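Local structure of Glyco_hydro_cc domain-containing protein (6UB0) at residues E41-W55 with S67-Q81. The protein probably hydrolyses beta-1,3-glucan as a curdlan-specific exo-beta-1,3-glucanase of glycoside hydrolase family GH128. Numbering follows the deposited sequence.
Sequences EYVPMLWGPRGYGSW and SKNLLAFNEPDIASQ. With GLC (alpha-D-glucopyranose), chain B; BGC (beta-D-glucopyranose), chain C.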
ATOM      1  N   GLU A  41      12.008  -1.623   6.621  1.00 31.42           N
ATOM      2  CA  GLU A  41      10.917  -2.093   7.494  1.00 33.64           C
ATOM      3  C   GLU A  41      10.011  -2.912   6.588  1.00 31.53           C
ATOM      4  O   GLU A  41       9.454  -2.335   5.687  1.00 28.34           O
ATOM      5  CB  GLU A  41      10.123  -0.949   8.105  1.00 35.71           C
ATOM      6  CG  GLU A  41       8.977  -1.442   8.968  1.00 39.11           C
ATOM      7  CD  GLU A  41       8.025  -0.352   9.413  1.00 43.46           C
ATOM      8  OE1 GLU A  41       8.519   0.772   9.625  1.00 48.31           O
ATOM      9  OE2 GLU A  41       6.802  -0.644   9.558  1.00 52.34           O
ATOM     10  N   TYR A  42       9.934  -4.217   6.825  1.00 30.76           N
ATOM     11  CA  TYR A  42       8.884  -5.065   6.214  1.00 29.42           C
ATOM     12  C   TYR A  42       7.553  -4.761   6.914  1.00 29.52           C
ATOM     13  O   TYR A  42       7.467  -4.609   8.174  1.00 30.06           O
ATOM     14  CB  TYR A  42       9.232  -6.548   6.342  1.00 29.89           C
ATOM     15  CG  TYR A  42       8.109  -7.448   5.933  1.00 28.63           C
ATOM     16  CD1 TYR A  42       7.737  -7.514   4.599  1.00 27.17           C
ATOM     17  CD2 TYR A  42       7.384  -8.168   6.871  1.00 28.61           C
ATOM     18  CE1 TYR A  42       6.710  -8.332   4.190  1.00 26.88           C
ATOM     19  CE2 TYR A  42       6.347  -8.990   6.463  1.00 28.43           C
ATOM     20  CZ  TYR A  42       5.994  -9.032   5.122  1.00 26.95           C
ATOM     21  OH  TYR A  42       4.974  -9.799   4.680  1.00 26.83           O
ATOM     22  N   VAL A  43       6.484  -4.691   6.116  1.00 27.08           N
ATOM     23  CA  VAL A  43       5.128  -4.458   6.658  1.00 26.38           C
ATOM     24  C   VAL A  43       4.273  -5.675   6.328  1.00 26.64           C
ATOM     25  O   VAL A  43       3.929  -5.919   5.181  1.00 25.73           O
ATOM     26  CB  VAL A  43       4.509  -3.163   6.105  1.00 25.17           C
ATOM     27  CG1 VAL A  43       3.130  -2.952   6.694  1.00 24.98           C
ATOM     28  CG2 VAL A  43       5.409  -1.981   6.374  1.00 26.06           C
ATOM     29  N   PRO A  44       3.863  -6.470   7.342  1.00 26.16           N
ATOM     30  CA  PRO A  44       2.963  -7.592   7.085  1.00 26.02           C
ATOM     31  C   PRO A  44       1.600  -7.127   6.572  1.00 24.35           C
ATOM     32  O   PRO A  44       1.174  -6.026   6.944  1.00 24.98           O
ATOM     33  CB  PRO A  44       2.850  -8.272   8.461  1.00 26.87           C
ATOM     34  CG  PRO A  44       4.079  -7.811   9.184  1.00 28.43           C
ATOM     35  CD  PRO A  44       4.308  -6.390   8.722  1.00 27.93           C
ATOM     36  N   MET A  45       1.005  -7.942   5.689  1.00 24.73           N
ATOM     37  CA  MET A  45      -0.381  -7.736   5.196  1.00 23.23           C
ATOM     38  C   MET A  45      -1.288  -8.916   5.546  1.00 23.80           C
ATOM     39  O   MET A  45      -0.956 -10.060   5.259  1.00 25.62           O
ATOM     40  CB  MET A  45      -0.395  -7.443   3.701  1.00 22.28           C
ATOM     41  CG  MET A  45      -1.820  -7.499   3.139  1.00 21.92           C
ATOM     42  SD  MET A  45      -1.917  -7.154   1.382  1.00 22.48           S
ATOM     43  CE  MET A  45      -1.978  -5.370   1.357  1.00 20.30           C
ATOM     44  N   LEU A  46      -2.435  -8.586   6.133  1.00 24.71           N
ATOM     45  CA  LEU A  46      -3.651  -9.440   6.140  1.00 25.48           C
ATOM     46  C   LEU A  46      -4.410  -9.226   4.827  1.00 23.80           C
ATOM     47  O   LEU A  46      -5.092  -8.265   4.713  1.00 23.71           O
ATOM     48  CB  LEU A  46      -4.514  -9.080   7.350  1.00 27.17           C
ATOM     49  CG  LEU A  46      -5.755  -9.955   7.508  1.00 26.36           C
ATOM     50  CD1 LEU A  46      -5.370 -11.403   7.307  1.00 26.93           C
ATOM     51  CD2 LEU A  46      -6.430  -9.741   8.882  1.00 27.30           C
ATOM     52  N   TRP A  47      -4.193 -10.092   3.855  1.00 23.41           N
ATOM     53  CA  TRP A  47      -4.619  -9.904   2.442  1.00 24.21           C
ATOM     54  C   TRP A  47      -6.140  -9.977   2.331  1.00 24.50           C
ATOM     55  O   TRP A  47      -6.711  -9.268   1.499  1.00 25.64           O
ATOM     56  CB  TRP A  47      -3.941 -10.977   1.602  1.00 25.52           C
ATOM     57  CG  TRP A  47      -4.196 -10.845   0.140  1.00 26.68           C
ATOM     58  CD1 TRP A  47      -3.442 -10.168  -0.771  1.00 25.78           C
ATOM     59  CD2 TRP A  47      -5.337 -11.355  -0.569  1.00 27.63           C
ATOM     60  NE1 TRP A  47      -3.979 -10.302  -2.017  1.00 27.13           N
ATOM     61  CE2 TRP A  47      -5.168 -10.984  -1.914  1.00 27.40           C
ATOM     62  CE3 TRP A  47      -6.465 -12.113  -0.208  1.00 29.18           C
ATOM     63  CZ2 TRP A  47      -6.093 -11.362  -2.898  1.00 29.28           C
ATOM     64  CZ3 TRP A  47      -7.380 -12.468  -1.179  1.00 30.00           C
ATOM     65  CH2 TRP A  47      -7.193 -12.089  -2.503  1.00 29.17           C
ATOM     66  N   GLY A  48      -6.705 -10.909   3.077  1.00 26.94           N
ATOM     67  CA  GLY A  48      -8.125 -11.296   3.034  1.00 28.41           C
ATOM     68  C   GLY A  48      -8.375 -12.529   3.898  1.00 31.41           C
ATOM     69  O   GLY A  48      -7.469 -13.102   4.522  1.00 28.51           O
ATOM     70  N   PRO A  49      -9.624 -13.047   3.848  1.00 31.79           N
ATOM     71  CA  PRO A  49     -10.012 -14.210   4.640  1.00 34.77           C
ATOM     72  C   PRO A  49      -9.071 -15.420   4.611  1.00 36.65           C
ATOM     73  O   PRO A  49      -8.989 -16.134   5.617  1.00 40.10           O
ATOM     74  CB  PRO A  49     -11.320 -14.646   3.975  1.00 34.02           C
ATOM     75  CG  PRO A  49     -11.857 -13.407   3.306  1.00 33.54           C
ATOM     76  CD  PRO A  49     -10.648 -12.581   2.915  1.00 33.12           C
ATOM     77  N   ARG A  50      -8.445 -15.682   3.453  1.00 37.19           N
ATOM     78  CA  ARG A  50      -7.527 -16.840   3.291  1.00 40.26           C
ATOM     79  C   ARG A  50      -6.395 -16.755   4.319  1.00 39.20           C
ATOM     80  O   ARG A  50      -5.740 -17.753   4.526  1.00 40.16           O
ATOM     81  CB  ARG A  50      -6.946 -16.911   1.879  1.00 40.91           C
ATOM     82  CG  ARG A  50      -5.951 -15.813   1.538  1.00 40.45           C
ATOM     83  CD  ARG A  50      -5.558 -16.004   0.091  1.00 41.65           C
ATOM     84  NE  ARG A  50      -4.537 -15.113  -0.441  1.00 43.84           N
ATOM     85  CZ  ARG A  50      -4.539 -14.632  -1.694  1.00 45.16           C
ATOM     86  NH1 ARG A  50      -5.533 -14.910  -2.533  1.00 44.11           N
ATOM     87  NH2 ARG A  50      -3.572 -13.827  -2.090  1.00 45.23           N
ATOM     88  N   GLY A  51      -6.167 -15.583   4.914  1.00 42.04           N
ATOM     89  CA  GLY A  51      -5.045 -15.351   5.854  1.00 41.66           C
ATOM     90  C   GLY A  51      -5.475 -15.331   7.315  1.00 41.68           C
ATOM     91  O   GLY A  51      -4.573 -15.243   8.174  1.00 38.38           O
ATOM     92  N   TYR A  52      -6.792 -15.399   7.593  1.00 42.21           N
ATOM     93  CA  TYR A  52      -7.376 -15.261   8.949  1.00 42.24           C
ATOM     94  C   TYR A  52      -6.795 -16.339   9.860  1.00 42.70           C
ATOM     95  O   TYR A  52      -6.431 -16.024  11.031  1.00 43.04           O
ATOM     96  CB  TYR A  52      -8.896 -15.409   8.913  1.00 42.51           C
ATOM     97  CG  TYR A  52      -9.646 -14.265   8.292  1.00 40.77           C
ATOM     98  CD1 TYR A  52      -9.012 -13.107   7.865  1.00 39.30           C
ATOM     99  CD2 TYR A  52     -11.019 -14.335   8.155  1.00 40.15           C
ATOM    100  CE1 TYR A  52      -9.719 -12.049   7.322  1.00 37.84           C
ATOM    101  CE2 TYR A  52     -11.747 -13.293   7.606  1.00 39.14           C
ATOM    102  CZ  TYR A  52     -11.098 -12.153   7.170  1.00 37.94           C
ATOM    103  OH  TYR A  52     -11.854 -11.138   6.666  1.00 33.30           O
ATOM    104  N   GLY A  53      -6.642 -17.534   9.293  1.00 41.57           N
ATOM    105  CA  GLY A  53      -6.074 -18.727   9.929  1.00 45.57           C
ATOM    106  C   GLY A  53      -4.767 -18.465  10.647  1.00 46.14           C
ATOM    107  O   GLY A  53      -4.619 -18.990  11.732  1.00 49.38           O
ATOM    108  N   SER A  54      -3.841 -17.701  10.055  1.00 45.36           N
ATOM    109  CA  SER A  54      -2.451 -17.530  10.565  1.00 44.36           C
ATOM    110  C   SER A  54      -2.207 -16.114  11.102  1.00 41.09           C
ATOM    111  O   SER A  54      -1.137 -15.863  11.700  1.00 41.81           O
ATOM    112  CB  SER A  54      -1.445 -17.907   9.509  1.00 45.08           C
ATOM    113  OG  SER A  54      -1.422 -16.948   8.477  1.00 45.95           O
ATOM    114  N   TRP A  55      -3.143 -15.201  10.878  1.00 39.97           N
ATOM    115  CA  TRP A  55      -2.930 -13.752  11.120  1.00 38.40           C
ATOM    116  C   TRP A  55      -2.450 -13.494  12.557  1.00 41.67           C
ATOM    117  O   TRP A  55      -1.532 -12.697  12.751  1.00 43.01           O
ATOM    118  CB  TRP A  55      -4.203 -12.975  10.837  1.00 36.07           C
ATOM    119  CG  TRP A  55      -4.007 -11.522  11.056  1.00 33.75           C
ATOM    120  CD1 TRP A  55      -4.710 -10.706  11.886  1.00 34.23           C
ATOM    121  CD2 TRP A  55      -3.006 -10.716  10.428  1.00 32.18           C
ATOM    122  NE1 TRP A  55      -4.201  -9.442  11.834  1.00 34.09           N
ATOM    123  CE2 TRP A  55      -3.191  -9.405  10.909  1.00 31.86           C
ATOM    124  CE3 TRP A  55      -2.008 -10.970   9.477  1.00 31.37           C
ATOM    125  CZ2 TRP A  55      -2.417  -8.342  10.460  1.00 31.94           C
ATOM    126  CZ3 TRP A  55      -1.222  -9.918   9.053  1.00 31.12           C
ATOM    127  CH2 TRP A  55      -1.421  -8.630   9.541  1.00 31.02           C
ATOM    128  N   SER A  67       8.516  -4.674  13.324  1.00 46.99           N
ATOM    129  CA  SER A  67       7.602  -4.074  12.318  1.00 45.03           C
ATOM    130  C   SER A  67       6.701  -3.086  13.055  1.00 43.22           C
ATOM    131  O   SER A  67       6.149  -3.466  14.109  1.00 46.51           O
ATOM    132  CB  SER A  67       6.819  -5.141  11.605  1.00 47.34           C
ATOM    133  OG  SER A  67       7.660  -5.908  10.740  1.00 49.42           O
ATOM    134  N   LYS A  68       6.649  -1.844  12.591  1.00 39.67           N
ATOM    135  CA  LYS A  68       5.887  -0.763  13.260  1.00 37.66           C
ATOM    136  C   LYS A  68       4.448  -0.732  12.729  1.00 34.30           C
ATOM    137  O   LYS A  68       3.646   0.049  13.236  1.00 32.81           O
ATOM    138  CB  LYS A  68       6.628   0.554  13.046  1.00 40.16           C
ATOM    139  CG  LYS A  68       8.084   0.490  13.512  1.00 42.03           C
ATOM    140  CD  LYS A  68       8.965   1.592  13.007  1.00 43.81           C
ATOM    141  CE  LYS A  68       9.061   2.759  13.967  1.00 47.29           C
ATOM    142  NZ  LYS A  68      10.407   3.375  13.909  1.00 50.85           N
ATOM    143  N   ASN A  69       4.168  -1.474  11.672  1.00 31.66           N
ATOM    144  CA  ASN A  69       2.968  -1.200  10.849  1.00 30.45           C
ATOM    145  C   ASN A  69       2.375  -2.519  10.375  1.00 27.68           C
ATOM    146  O   ASN A  69       3.112  -3.458  10.151  1.00 26.32           O
ATOM    147  CB  ASN A  69       3.268  -0.334   9.617  1.00 29.66           C
ATOM    148  CG  ASN A  69       3.654   1.088   9.937  1.00 28.98           C
ATOM    149  OD1 ASN A  69       2.813   1.873  10.304  1.00 29.80           O
ATOM    150  ND2 ASN A  69       4.943   1.422   9.852  1.00 32.00           N
ATOM    151  N   LEU A  70       1.053  -2.564  10.232  1.00 27.50           N
ATOM    152  CA  LEU A  70       0.367  -3.739   9.676  1.00 25.42           C
ATOM    153  C   LEU A  70      -0.640  -3.244   8.640  1.00 24.16           C
ATOM    154  O   LEU A  70      -1.371  -2.263   8.941  1.00 24.46           O
ATOM    155  CB  LEU A  70      -0.391  -4.506  10.753  1.00 27.69           C
ATOM    156  CG  LEU A  70       0.451  -5.082  11.886  1.00 29.31           C
ATOM    157  CD1 LEU A  70      -0.456  -5.616  12.976  1.00 30.77           C
ATOM    158  CD2 LEU A  70       1.382  -6.156  11.371  1.00 28.96           C
ATOM    159  N   LEU A  71      -0.781  -3.983   7.552  1.00 23.82           N
ATOM    160  CA  LEU A  71      -1.773  -3.644   6.472  1.00 22.86           C
ATOM    161  C   LEU A  71      -2.930  -4.654   6.454  1.00 22.19           C
ATOM    162  O   LEU A  71      -2.692  -5.884   6.590  1.00 24.02           O
ATOM    163  CB  LEU A  71      -1.138  -3.658   5.080  1.00 23.03           C
ATOM    164  CG  LEU A  71      -0.126  -2.574   4.795  1.00 21.21           C
ATOM    165  CD1 LEU A  71       0.815  -3.012   3.692  1.00 21.04           C
ATOM    166  CD2 LEU A  71      -0.753  -1.219   4.488  1.00 22.98           C
ATOM    167  N   ALA A  72      -4.115  -4.162   6.102  1.00 23.20           N
ATOM    168  CA  ALA A  72      -5.321  -5.001   6.005  1.00 22.69           C
ATOM    169  C   ALA A  72      -5.568  -5.396   4.547  1.00 23.65           C
ATOM    170  O   ALA A  72      -4.650  -5.236   3.726  1.00 21.15           O
ATOM    171  CB  ALA A  72      -6.487  -4.266   6.593  1.00 24.68           C
ATOM    172  N   PHE A  73      -6.795  -5.829   4.235  1.00 22.62           N
ATOM    173  CA  PHE A  73      -7.139  -6.634   3.045  1.00 24.38           C
ATOM    174  C   PHE A  73      -6.755  -5.887   1.755  1.00 23.43           C
ATOM    175  O   PHE A  73      -6.799  -4.657   1.656  1.00 25.11           O
ATOM    176  CB  PHE A  73      -8.626  -7.004   3.119  1.00 25.61           C
ATOM    177  CG  PHE A  73      -9.108  -7.165   4.554  1.00 27.74           C
ATOM    178  CD1 PHE A  73      -8.592  -8.162   5.376  1.00 29.77           C
ATOM    179  CD2 PHE A  73     -10.073  -6.308   5.084  1.00 27.59           C
ATOM    180  CE1 PHE A  73      -9.021  -8.324   6.691  1.00 29.93           C
ATOM    181  CE2 PHE A  73     -10.512  -6.472   6.408  1.00 28.81           C
ATOM    182  CZ  PHE A  73      -9.969  -7.460   7.206  1.00 29.92           C
ATOM    183  N   ASN A  74      -6.371  -6.674   0.767  1.00 22.17           N
ATOM    184  CA  ASN A  74      -6.017  -6.184  -0.598  1.00 22.25           C
ATOM    185  C   ASN A  74      -7.244  -6.070  -1.504  1.00 21.34           C
ATOM    186  O   ASN A  74      -7.651  -7.090  -2.062  1.00 23.30           O
ATOM    187  CB  ASN A  74      -5.006  -7.094  -1.244  1.00 22.18           C
ATOM    188  CG  ASN A  74      -4.333  -6.383  -2.386  1.00 21.80           C
ATOM    189  OD1 ASN A  74      -3.706  -5.358  -2.195  1.00 22.77           O
ATOM    190  ND2 ASN A  74      -4.544  -6.893  -3.581  1.00 22.35           N
ATOM    191  N   GLU A  75      -7.667  -4.860  -1.794  1.00 21.98           N
ATOM    192  CA  GLU A  75      -8.737  -4.656  -2.844  1.00 23.33           C
ATOM    193  C   GLU A  75      -9.957  -5.516  -2.504  1.00 26.31           C
ATOM    194  O   GLU A  75     -10.418  -6.379  -3.281  1.00 27.41           O
ATOM    195  CB  GLU A  75      -8.206  -4.889  -4.263  1.00 22.86           C
ATOM    196  CG  GLU A  75      -7.312  -3.753  -4.746  1.00 22.60           C
ATOM    197  CD  GLU A  75      -6.914  -3.788  -6.197  1.00 23.58           C
ATOM    198  OE1 GLU A  75      -7.437  -4.690  -6.913  1.00 25.10           O
ATOM    199  OE2 GLU A  75      -6.167  -2.835  -6.596  1.00 23.88           O
ATOM    200  N   PRO A  76     -10.574  -5.276  -1.318  1.00 25.02           N
ATOM    201  CA  PRO A  76     -11.828  -5.956  -0.992  1.00 26.62           C
ATOM    202  C   PRO A  76     -12.947  -5.585  -1.997  1.00 27.20           C
ATOM    203  O   PRO A  76     -13.893  -6.358  -2.184  1.00 29.09           O
ATOM    204  CB  PRO A  76     -12.089  -5.472   0.450  1.00 25.69           C
ATOM    205  CG  PRO A  76     -11.424  -4.106   0.511  1.00 25.02           C
ATOM    206  CD  PRO A  76     -10.157  -4.312  -0.291  1.00 25.17           C
ATOM    207  N   ASP A  77     -12.810  -4.425  -2.628  1.00 27.38           N
ATOM    208  CA  ASP A  77     -13.727  -3.898  -3.680  1.00 29.53           C
ATOM    209  C   ASP A  77     -13.539  -4.585  -5.043  1.00 31.89           C
ATOM    210  O   ASP A  77     -14.315  -4.203  -5.963  1.00 34.39           O
ATOM    211  CB  ASP A  77     -13.546  -2.391  -3.876  1.00 28.59           C
ATOM    212  CG  ASP A  77     -12.156  -1.975  -4.378  1.00 29.45           C
ATOM    213  OD1 ASP A  77     -11.125  -2.561  -3.884  1.00 27.54           O
ATOM    214  OD2 ASP A  77     -12.093  -1.021  -5.157  1.00 30.79           O
ATOM    215  N   ILE A  78     -12.698  -5.616  -5.197  1.00 30.82           N
ATOM    216  CA  ILE A  78     -12.477  -6.314  -6.502  1.00 32.93           C
ATOM    217  C   ILE A  78     -12.695  -7.809  -6.312  1.00 33.19           C
ATOM    218  O   ILE A  78     -12.138  -8.387  -5.399  1.00 32.54           O
ATOM    219  CB  ILE A  78     -11.078  -5.976  -7.070  1.00 32.67           C
ATOM    220  CG1 ILE A  78     -10.931  -4.473  -7.341  1.00 33.50           C
ATOM    221  CG2 ILE A  78     -10.731  -6.842  -8.280  1.00 33.83           C
ATOM    222  CD1 ILE A  78     -11.650  -3.932  -8.586  1.00 36.92           C
ATOM    223  N   ALA A  79     -13.553  -8.432  -7.131  1.00 36.22           N
ATOM    224  CA  ALA A  79     -14.096  -9.769  -6.835  1.00 37.40           C
ATOM    225  C   ALA A  79     -12.991 -10.825  -6.887  1.00 37.15           C
ATOM    226  O   ALA A  79     -13.038 -11.768  -6.040  1.00 39.37           O
ATOM    227  CB  ALA A  79     -15.258 -10.083  -7.764  1.00 39.07           C
ATOM    228  N   SER A  80     -11.936 -10.594  -7.667  1.00 37.70           N
ATOM    229  CA  SER A  80     -10.821 -11.566  -7.798  1.00 38.55           C
ATOM    230  C   SER A  80      -9.691 -11.218  -6.828  1.00 37.66           C
ATOM    231  O   SER A  80      -8.722 -11.978  -6.792  1.00 37.39           O
ATOM    232  CB  SER A  80     -10.307 -11.613  -9.173  1.00 40.77           C
ATOM    233  OG  SER A  80      -9.728 -10.377  -9.478  1.00 39.13           O
ATOM    234  N   GLN A  81      -9.834 -10.145  -6.058  1.00 35.17           N
ATOM    235  CA  GLN A  81      -8.914  -9.860  -4.925  1.00 34.80           C
ATOM    236  C   GLN A  81      -9.610 -10.274  -3.639  1.00 33.93           C
ATOM    237  O   GLN A  81     -10.204 -11.372  -3.600  1.00 33.13           O
ATOM    238  CB  GLN A  81      -8.472  -8.407  -4.988  1.00 34.84           C
ATOM    239  CG  GLN A  81      -7.748  -8.074  -6.275  1.00 34.17           C
ATOM    240  CD  GLN A  81      -6.475  -8.879  -6.401  1.00 36.30           C
ATOM    241  OE1 GLN A  81      -5.805  -9.177  -5.420  1.00 34.60           O
ATOM    242  NE2 GLN A  81      -6.133  -9.269  -7.623  1.00 36.99           N
TER
HETATM  243  C1  GLC B   1      -3.932  -4.824  -8.353  1.00 34.76           C
HETATM  244  C2  GLC B   1      -3.855  -6.042  -7.419  1.00 33.11           C
HETATM  245  C3  GLC B   1      -2.966  -7.136  -8.013  1.00 34.24           C
HETATM  246  C4  GLC B   1      -3.416  -7.429  -9.470  1.00 35.59           C
HETATM  247  C5  GLC B   1      -3.556  -6.170 -10.283  1.00 36.51           C
HETATM  248  C6  GLC B   1      -4.017  -6.363 -11.742  1.00 37.79           C
HETATM  249  O1  GLC B   1      -2.654  -4.235  -8.635  1.00 36.12           O
HETATM  250  O2  GLC B   1      -3.364  -5.798  -6.079  1.00 29.84           O
HETATM  251  O3  GLC B   1      -3.028  -8.290  -7.175  1.00 32.54           O
HETATM  252  O4  GLC B   1      -2.417  -8.160 -10.097  1.00 40.04           O
HETATM  253  O5  GLC B   1      -4.480  -5.321  -9.601  1.00 37.03           O
HETATM  254  O6  GLC B   1      -4.875  -7.466 -11.718  1.00 39.32           O
HETATM  255  C2  BGC C   2      -2.065  -9.941  -5.779  1.00 32.24           C
HETATM  256  C3  BGC C   2      -0.901 -10.369  -4.935  1.00 31.29           C
HETATM  257  C4  BGC C   2       0.323 -10.280  -5.820  1.00 32.53           C
HETATM  258  C5  BGC C   2       0.449  -8.863  -6.418  1.00 32.95           C
HETATM  259  C6  BGC C   2       1.558  -8.553  -7.433  1.00 32.46           C
HETATM  260  C1  BGC C   2      -1.875  -8.591  -6.412  1.00 30.92           C
HETATM  261  O2  BGC C   2      -3.173  -9.881  -4.874  1.00 31.17           O
HETATM  262  O3  BGC C   2      -1.098 -11.658  -4.278  1.00 31.85           O
HETATM  263  O4  BGC C   2       1.382 -10.677  -4.949  1.00 32.34           O
HETATM  264  O5  BGC C   2      -0.688  -8.500  -7.210  1.00 33.17           O
HETATM  265  O6  BGC C   2       1.516  -9.599  -8.444  1.00 35.20           O
HETATM  266  O   HOH W   1      10.737  -5.109   9.767  1.00 35.35           O
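Trp-47 lays one face of its indole against Asn-74, whose CB sits over the five-membered ring, 3.7 Å from its centroid, in a CH-pi contact. Arg-50 NH2 covers the opposite face, and at the indole edge Trp-47 NE1 donates in the ring plane to O2 of the beta-glucose (3.0 Å). With CG anti to the backbone N (chi1 -162°), the Asn-74 amide passes the indole and aims ND2 almost straight at O2 of the alpha-glucose (3.0 Å). The same ND2 reaches Gln-81 OE1 from above its carbonyl plane; OE1 in turn accepts from the beta-glucose O2 (2.8 Å), so that hydroxyl is gripped by both segments. Behind these sugar contacts the segments follow adjacent strand positions of the TIM-barrel catalytic core, 41-42 and 69-71, linked through helix 52-64 as a beta-alpha-beta unit, and meet in a single parallel bridge at Met-45 and Leu-71, made by Leu-71 N to Pro-44 O and Leu-46 N to Leu-71 O. Val-43 CG1 meets Leu-71 CG inside the barrel, where Trp-173 touches both. On the helix side, the Leu-46 and Phe-73 side chains run alongside each other, and the Phe-73 CE1 corner abuts the edge of Tyr-52. At the far end the extended Glu-41 side chain crosses Asn-69 with carboxylate and amide nearly coplanar (2°); Asn-69 ND2 binds the syn lone pair of Glu-41 OE2 at 2.8 Å, while OE1 makes a salt bridge to Arg-205. Ser-67 OG donates to Tyr-42 O (2.9 Å), tilted from the carbonyl plane.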